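Putative acetyltransferase (Streptococcus mutans, PDB 4E2A) probably transfers an acyl group, such as acetyl from acetyl-CoA, to an acceptor, as a member of the GNAT acetyltransferase family. Local coordinates at residues 107-111 with 146-150. Sequence-based numbering, arbitrary orientation.
Sequences GFLKV and LFEFA
Leu-109 lays its side chain across that of Leu-146, and this crossing of two leucines is the heart of the contact. CB of Leu-109 lies 3.6 Å from CD1 of Leu-146. The same CD1 also meets CD2 of Leu-109, at 3.7 Å. The second methyl of Leu-146, CD2, reaches toward the strand backbone and comes within 3.7 Å of the carbonyl O of Phe-108. CB of Leu-109 points toward the helix, and CG stands anti to the backbone N (chi1 160°), a setting from which the methyls can reach Ala-150. There CD2 of Leu-109 sits 3.9 Å from CB of Ala-150, and CD1 is almost as near. Ala-150 follows Leu-146 by one helical turn, and its backbone N donates a hydrogen bond to O of Leu-146. CD2 of Leu-109 also touches the ring of Phe-149 at its edge, in the ring plane, 3.9 Å from CD2 of that ring. Val-111, two residues along on the same strand face, adds a looser touch, with CG1 4.4 Å from CB of Ala-150. The interface is wholly apolar in its side chains and is buried.

The strand and helix segments run nearly parallel, at 22°, and their axes come within 9.5 Å at closest approach. Phe-108 points to the other sheet face, where it packs on helix 48-63. Strand 104-113 is paired antiparallel with strands 94-101 and 125-133. Tyr-97 of the former touches Leu-109 and meets the Phe-149 ring edge-to-face. Leu-146 also touches Ile-99 and Ile-40, so helix 142-157 rests on strands 94-101 and 38-42 as well, in the helix-on-sheet layering of the GNAT fold.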
loop_
_atom_site.group_PDB
_atom_site.type_symbol
_atom_site.label_atom_id
_atom_site.label_comp_id
_atom_site.label_asym_id
_atom_site.label_seq_id
_atom_site.Cartn_x
_atom_site.Cartn_y
_atom_site.Cartn_z
ATOM N N GLY B 107 2.139 -25.483 6.680
ATOM C CA GLY B 107 1.692 -24.213 6.151
ATOM C C GLY B 107 0.886 -23.438 7.179
ATOM O O GLY B 107 0.686 -23.902 8.307
ATOM N N PHE B 108 0.439 -22.247 6.797
ATOM C CA PHE B 108 -0.280 -21.389 7.733
ATOM C C PHE B 108 -1.308 -20.482 7.066
ATOM O O PHE B 108 -1.279 -20.245 5.849
ATOM C CB PHE B 108 0.704 -20.615 8.628
ATOM C CG PHE B 108 1.391 -19.478 7.930
ATOM C CD1 PHE B 108 0.873 -18.185 8.014
ATOM C CD2 PHE B 108 2.533 -19.698 7.177
ATOM C CE1 PHE B 108 1.496 -17.128 7.365
ATOM C CE2 PHE B 108 3.175 -18.639 6.514
ATOM C CZ PHE B 108 2.652 -17.357 6.604
ATOM N N LEU B 109 -2.220 -19.970 7.896
ATOM C CA LEU B 109 -3.402 -19.287 7.435
ATOM C C LEU B 109 -3.670 -18.125 8.391
ATOM O O LEU B 109 -3.706 -18.332 9.598
ATOM C CB LEU B 109 -4.607 -20.253 7.422
ATOM C CG LEU B 109 -5.979 -19.562 7.415
ATOM C CD1 LEU B 109 -6.216 -18.829 6.092
ATOM C CD2 LEU B 109 -7.153 -20.534 7.773
ATOM N N LYS B 110 -3.812 -16.902 7.873
ATOM C CA LYS B 110 -4.238 -15.813 8.770
ATOM C C LYS B 110 -5.561 -15.215 8.327
ATOM O O LYS B 110 -5.728 -14.845 7.151
ATOM C CB LYS B 110 -3.159 -14.723 8.931
ATOM C CG LYS B 110 -3.550 -13.560 9.863
ATOM C CD LYS B 110 -2.423 -12.510 9.948
ATOM C CE LYS B 110 -2.696 -11.488 11.069
ATOM N NZ LYS B 110 -3.517 -10.303 10.639
ATOM N N VAL B 111 -6.507 -15.131 9.263
ATOM C CA VAL B 111 -7.815 -14.520 8.974
ATOM C C VAL B 111 -8.124 -13.324 9.892
ATOM O O VAL B 111 -7.673 -13.285 11.018
ATOM C CB VAL B 111 -8.965 -15.566 9.005
ATOM C CG1 VAL B 111 -8.805 -16.545 7.818
ATOM C CG2 VAL B 111 -8.972 -16.308 10.320
ATOM N N LEU B 146 -6.819 -26.070 3.453
ATOM C CA LEU B 146 -6.723 -24.917 4.350
ATOM C C LEU B 146 -7.648 -23.763 3.883
ATOM O O LEU B 146 -8.257 -23.102 4.706
ATOM C CB LEU B 146 -5.272 -24.467 4.506
ATOM C CG LEU B 146 -4.900 -23.431 5.575
ATOM C CD1 LEU B 146 -5.502 -23.716 6.943
ATOM C CD2 LEU B 146 -3.354 -23.317 5.682
ATOM N N PHE B 147 -7.767 -23.549 2.572
ATOM C CA PHE B 147 -8.678 -22.532 2.050
ATOM C C PHE B 147 -10.128 -22.885 2.358
ATOM O O PHE B 147 -10.903 -22.027 2.778
ATOM C CB PHE B 147 -8.478 -22.293 0.551
ATOM C CG PHE B 147 -9.261 -21.106 0.003
ATOM C CD1 PHE B 147 -8.859 -19.799 0.266
ATOM C CD2 PHE B 147 -10.381 -21.304 -0.787
ATOM C CE1 PHE B 147 -9.570 -18.709 -0.242
ATOM C CE2 PHE B 147 -11.099 -20.220 -1.312
ATOM C CZ PHE B 147 -10.691 -18.920 -1.045
ATOM N N GLU B 148 -10.483 -24.156 2.184
ATOM C CA GLU B 148 -11.819 -24.615 2.524
ATOM C C GLU B 148 -12.124 -24.510 4.027
ATOM O O GLU B 148 -13.257 -24.206 4.420
ATOM C CB GLU B 148 -12.049 -26.035 1.975
ATOM C CG GLU B 148 -11.835 -26.081 0.465
ATOM C CD GLU B 148 -12.550 -27.230 -0.235
ATOM O OE1 GLU B 148 -12.975 -28.166 0.462
ATOM O OE2 GLU B 148 -12.692 -27.168 -1.482
ATOM N N PHE B 149 -11.114 -24.745 4.863
ATOM C CA PHE B 149 -11.247 -24.522 6.299
ATOM C C PHE B 149 -11.506 -23.035 6.582
ATOM O O PHE B 149 -12.326 -22.689 7.445
ATOM C CB PHE B 149 -9.991 -25.021 7.041
ATOM C CG PHE B 149 -9.977 -24.710 8.519
ATOM C CD1 PHE B 149 -10.490 -25.624 9.447
ATOM C CD2 PHE B 149 -9.427 -23.512 8.992
ATOM C CE1 PHE B 149 -10.483 -25.344 10.821
ATOM C CE2 PHE B 149 -9.398 -23.226 10.359
ATOM C CZ PHE B 149 -9.934 -24.147 11.281
ATOM N N ALA B 150 -10.790 -22.160 5.876
ATOM C CA ALA B 150 -10.998 -20.716 6.038
ATOM C C ALA B 150 -12.429 -20.296 5.711
ATOM O O ALA B 150 -13.015 -19.501 6.453
ATOM C CB ALA B 150 -10.006 -19.903 5.189
#